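Long-range contact in tail spike protein gp49 (PDB 4RU4), which serves as the phage tailspike and, as an O-specific polysaccharide lyase, probably degrades the surface polysaccharide of Pseudomonas during virus entry: residues B[79-91]-B[105-117]. Numbering follows the deposited sequence. Where two conformers were deposited one is given.
Sequences INRGISSTGSLQI and AFTGTSVLSCVGS
Phe106 lays its ring along the corner at Asn80 and Arg81, reaching Gly82 N. Ile79 O (3.6 Å from Phe106 CD1) and Ser110 O lie at the ring edge, near its plane, while the Arg81 carbonyl carbon comes up obliquely to CE1. With CG anti to the backbone N (chi1 -172°), the ring runs side by side with Ile79, whose CD1 meets Val111 CG1 at about a right angle. Thr107 N donates to Asn80 O from above the carbonyl plane, and water 1 joins that oxygen to Ala105 O. Asp53 takes Asn80 ND2 and, in a salt bridge, Arg81 NE; Asn80 OD1 accepts from Glu54 N, so both ends of the amide are held. Past the corner the strands pair in parallel: Ile83 N gives a nearly straight bond (172°) to Val111 O, Val115 N bonds Ser85 O, and Ser85 OG donates to Ser88 O at the turn. On the interior side, with Ile83 and Cys114, Leu112 CD1 sits 3.6 Å from both Ile83 CB and Ile91 CD1, meeting Ile91 tip to tip. Where the two segments diverge, water 2 links Gly82 N to Thr107 O; water 3 donates to Ser110 O, weakly to Ile83 O, and meets Ser113 OG. Coils of this right-handed parallel beta-helix, the pectin lyase-like fold, are thus joined by apolar packing within, where helix 55-65 packs on Ile83 through Leu60 and on Leu89 through Val64, and by water at the corner.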
loop_
_atom_site.group_PDB
_atom_site.type_symbol
_atom_site.label_atom_id
_atom_site.label_comp_id
_atom_site.label_asym_id
_atom_site.label_seq_id
_atom_site.Cartn_x
_atom_site.Cartn_y
_atom_site.Cartn_z
ATOM N N ILE B 79 -10.132 -37.752 -15.765
ATOM C CA ILE B 79 -8.834 -38.382 -15.561
ATOM C C ILE B 79 -8.824 -39.243 -14.303
ATOM O O ILE B 79 -9.439 -38.901 -13.296
ATOM C CB ILE B 79 -7.687 -37.344 -15.530
ATOM C CG1 ILE B 79 -7.828 -36.418 -14.311
ATOM C CG2 ILE B 79 -7.661 -36.563 -16.851
ATOM C CD1 ILE B 79 -6.587 -35.572 -13.980
ATOM N N ASN B 80 -8.148 -40.382 -14.362
ATOM C CA ASN B 80 -8.119 -41.255 -13.203
ATOM C C ASN B 80 -6.712 -41.314 -12.622
ATOM O O ASN B 80 -6.457 -42.066 -11.682
ATOM C CB ASN B 80 -8.563 -42.664 -13.600
ATOM C CG ASN B 80 -7.645 -43.279 -14.616
ATOM O OD1 ASN B 80 -7.562 -42.805 -15.750
ATOM N ND2 ASN B 80 -6.931 -44.328 -14.219
ATOM N N ARG B 81 -5.806 -40.526 -13.185
ATOM C CA ARG B 81 -4.418 -40.476 -12.695
ATOM C C ARG B 81 -3.948 -39.055 -12.810
ATOM O O ARG B 81 -4.472 -38.293 -13.622
ATOM C CB ARG B 81 -3.476 -41.314 -13.584
ATOM C CG ARG B 81 -3.735 -42.795 -13.567
ATOM C CD ARG B 81 -2.661 -43.619 -14.311
ATOM N NE ARG B 81 -3.182 -44.966 -14.433
ATOM C CZ ARG B 81 -3.075 -45.890 -13.487
ATOM N NH1 ARG B 81 -2.395 -45.633 -12.373
ATOM N NH2 ARG B 81 -3.618 -47.087 -13.666
ATOM N N GLY B 82 -2.905 -38.708 -12.058
ATOM C CA GLY B 82 -2.369 -37.375 -12.165
ATOM C C GLY B 82 -1.771 -37.117 -13.541
ATOM O O GLY B 82 -1.302 -38.033 -14.211
ATOM N N ILE B 83 -1.791 -35.856 -13.955
ATOM C CA ILE B 83 -1.055 -35.414 -15.130
ATOM C C ILE B 83 0.276 -34.826 -14.644
ATOM O O ILE B 83 0.295 -33.797 -13.969
ATOM C CB ILE B 83 -1.850 -34.342 -15.895
ATOM C CG1 ILE B 83 -3.245 -34.884 -16.258
ATOM C CG2 ILE B 83 -1.047 -33.842 -17.117
ATOM C CD1 ILE B 83 -4.223 -33.812 -16.731
ATOM N N SER B 84 1.384 -35.478 -14.971
ATOM C CA SER B 84 2.660 -35.101 -14.363
ATOM C C SER B 84 3.808 -34.871 -15.345
ATOM O O SER B 84 3.789 -35.341 -16.486
ATOM C CB SER B 84 3.062 -36.164 -13.324
ATOM O OG SER B 84 3.361 -37.384 -13.978
ATOM N N SER B 85 4.829 -34.164 -14.885
ATOM C CA SER B 85 6.012 -33.997 -15.699
ATOM C C SER B 85 7.234 -33.772 -14.832
ATOM O O SER B 85 7.129 -33.460 -13.643
ATOM C CB SER B 85 5.831 -32.798 -16.620
ATOM O OG SER B 85 5.659 -31.639 -15.838
ATOM N N THR B 86 8.396 -33.937 -15.446
ATOM C CA THR B 86 9.645 -33.491 -14.852
ATOM C C THR B 86 10.190 -32.307 -15.673
ATOM O O THR B 86 10.024 -32.243 -16.891
ATOM C CB THR B 86 10.658 -34.638 -14.722
ATOM O OG1 THR B 86 10.734 -35.351 -15.954
ATOM C CG2 THR B 86 10.200 -35.605 -13.653
ATOM N N GLY B 87 10.776 -31.326 -14.992
ATOM C CA GLY B 87 11.360 -30.176 -15.677
ATOM C C GLY B 87 10.434 -29.072 -16.194
ATOM O O GLY B 87 10.589 -27.909 -15.803
ATOM N N SER B 88 9.500 -29.403 -17.080
ATOM C CA SER B 88 8.644 -28.373 -17.690
ATOM C C SER B 88 7.171 -28.802 -17.878
ATOM O O SER B 88 6.887 -29.954 -18.152
ATOM C CB SER B 88 9.215 -27.943 -19.041
ATOM O OG SER B 88 8.579 -28.639 -20.095
ATOM N N LEU B 89 6.240 -27.861 -17.747
ATOM C CA LEU B 89 4.831 -28.164 -17.952
ATOM C C LEU B 89 4.200 -26.889 -18.451
ATOM O O LEU B 89 4.235 -25.881 -17.750
ATOM C CB LEU B 89 4.181 -28.545 -16.615
ATOM C CG LEU B 89 2.696 -28.941 -16.618
ATOM C CD1 LEU B 89 2.456 -30.196 -17.482
ATOM C CD2 LEU B 89 2.202 -29.195 -15.206
ATOM N N GLN B 90 3.645 -26.922 -19.662
ATOM C CA GLN B 90 3.016 -25.740 -20.249
ATOM C C GLN B 90 1.614 -26.110 -20.662
ATOM O O GLN B 90 1.429 -26.927 -21.570
ATOM C CB GLN B 90 3.800 -25.280 -21.475
ATOM C CG GLN B 90 5.216 -24.875 -21.146
ATOM C CD GLN B 90 5.992 -24.601 -22.407
ATOM O OE1 GLN B 90 6.398 -25.529 -23.100
ATOM N NE2 GLN B 90 6.168 -23.334 -22.730
ATOM N N ILE B 91 0.627 -25.541 -19.970
ATOM C CA ILE B 91 -0.774 -25.873 -20.232
ATOM C C ILE B 91 -1.586 -24.598 -20.170
ATOM O O ILE B 91 -1.502 -23.862 -19.181
ATOM C CB ILE B 91 -1.327 -26.849 -19.165
ATOM C CG1 ILE B 91 -0.738 -28.235 -19.353
ATOM C CG2 ILE B 91 -2.885 -26.896 -19.200
ATOM C CD1 ILE B 91 -0.846 -29.059 -18.115
ATOM N N ALA B 105 -12.553 -42.884 -9.647
ATOM C CA ALA B 105 -11.485 -43.888 -9.649
ATOM C C ALA B 105 -10.078 -43.287 -9.559
ATOM O O ALA B 105 -9.089 -44.006 -9.683
ATOM C CB ALA B 105 -11.583 -44.745 -10.895
ATOM N N PHE B 106 -9.980 -41.976 -9.348
ATOM C CA PHE B 106 -8.672 -41.317 -9.343
ATOM C C PHE B 106 -7.721 -41.892 -8.320
ATOM O O PHE B 106 -8.101 -42.141 -7.161
ATOM C CB PHE B 106 -8.828 -39.817 -9.074
ATOM C CG PHE B 106 -7.550 -39.032 -9.233
ATOM C CD1 PHE B 106 -7.167 -38.559 -10.478
ATOM C CD2 PHE B 106 -6.733 -38.764 -8.127
ATOM C CE1 PHE B 106 -5.992 -37.811 -10.615
ATOM C CE2 PHE B 106 -5.557 -38.031 -8.253
ATOM C CZ PHE B 106 -5.185 -37.551 -9.504
ATOM N N THR B 107 -6.481 -42.103 -8.758
ATOM C CA THR B 107 -5.380 -42.392 -7.846
ATOM C C THR B 107 -4.215 -41.496 -8.198
ATOM O O THR B 107 -3.906 -41.293 -9.382
ATOM C CB THR B 107 -4.915 -43.884 -7.863
ATOM O OG1 THR B 107 -4.485 -44.243 -9.178
ATOM C CG2 THR B 107 -6.043 -44.807 -7.437
ATOM N N GLY B 108 -3.575 -40.946 -7.171
ATOM C CA GLY B 108 -2.477 -40.021 -7.385
ATOM C C GLY B 108 -2.404 -38.951 -6.315
ATOM O O GLY B 108 -3.366 -38.688 -5.605
ATOM N N THR B 109 -1.241 -38.327 -6.212
ATOM C CA THR B 109 -0.994 -37.307 -5.202
ATOM C C THR B 109 -1.533 -35.943 -5.627
ATOM O O THR B 109 -2.078 -35.204 -4.798
ATOM C CB THR B 109 0.513 -37.226 -4.933
ATOM O OG1 THR B 109 0.967 -38.498 -4.465
ATOM C CG2 THR B 109 0.818 -36.188 -3.862
ATOM N N SER B 110 -1.379 -35.612 -6.916
ATOM C CA SER B 110 -1.747 -34.298 -7.438
ATOM C C SER B 110 -2.514 -34.417 -8.759
ATOM O O SER B 110 -2.301 -35.354 -9.538
ATOM C CB SER B 110 -0.485 -33.441 -7.687
ATOM O OG SER B 110 0.340 -33.431 -6.537
ATOM N N VAL B 111 -3.398 -33.464 -9.016
ATOM C CA VAL B 111 -4.104 -33.463 -10.305
ATOM C C VAL B 111 -3.144 -33.125 -11.448
ATOM O O VAL B 111 -3.129 -33.791 -12.482
ATOM C CB VAL B 111 -5.296 -32.486 -10.329
ATOM C CG1 VAL B 111 -6.023 -32.593 -11.679
ATOM C CG2 VAL B 111 -6.273 -32.799 -9.175
ATOM N N LEU B 112 -2.334 -32.086 -11.240
ATOM C CA LEU B 112 -1.410 -31.602 -12.230
ATOM C C LEU B 112 -0.116 -31.346 -11.465
ATOM O O LEU B 112 -0.147 -30.777 -10.357
ATOM C CB LEU B 112 -1.971 -30.291 -12.798
ATOM C CG LEU B 112 -1.586 -29.733 -14.152
ATOM C CD1 LEU B 112 -1.707 -30.861 -15.167
ATOM C CD2 LEU B 112 -2.514 -28.579 -14.538
ATOM N N SER B 113 1.012 -31.793 -12.008
ATOM C CA SER B 113 2.264 -31.601 -11.282
ATOM C C SER B 113 3.469 -31.478 -12.192
ATOM O O SER B 113 3.540 -32.112 -13.261
ATOM C CB SER B 113 2.496 -32.714 -10.244
ATOM O OG SER B 113 2.665 -33.973 -10.877
ATOM N N CYS B 114 4.428 -30.660 -11.759
ATOM C CA CYS B 114 5.711 -30.569 -12.434
ATOM C C CYS B 114 6.807 -30.503 -11.382
ATOM O O CYS B 114 6.718 -29.704 -10.444
ATOM C CB CYS B 114 5.797 -29.338 -13.341
ATOM S SG CYS B 114 7.312 -29.396 -14.355
ATOM N N VAL B 115 7.819 -31.361 -11.517
ATOM C CA VAL B 115 8.898 -31.419 -10.527
ATOM C C VAL B 115 10.260 -31.208 -11.223
ATOM O O VAL B 115 10.617 -31.941 -12.162
ATOM C CB VAL B 115 8.909 -32.783 -9.783
ATOM C CG1 VAL B 115 9.997 -32.819 -8.689
ATOM C CG2 VAL B 115 7.530 -33.110 -9.207
ATOM N N GLY B 116 11.009 -30.198 -10.787
ATOM C CA GLY B 116 12.368 -30.010 -11.273
ATOM C C GLY B 116 13.336 -30.781 -10.391
ATOM O O GLY B 116 12.922 -31.639 -9.617
ATOM N N SER B 117 14.622 -30.468 -10.506
ATOM C CA SER B 117 15.642 -31.227 -9.800
ATOM C C SER B 117 16.596 -30.349 -9.015
ATOM O O SER B 117 16.880 -29.218 -9.405
ATOM C CB SER B 117 16.452 -32.077 -10.785
ATOM O OG SER B 117 15.591 -32.709 -11.705
HETATM O O HOH W 1 -6.987 -45.090 -11.561
HETATM O O HOH W 2 -1.047 -40.450 -10.541
HETATM O O HOH W 3 0.165 -35.190 -11.152
#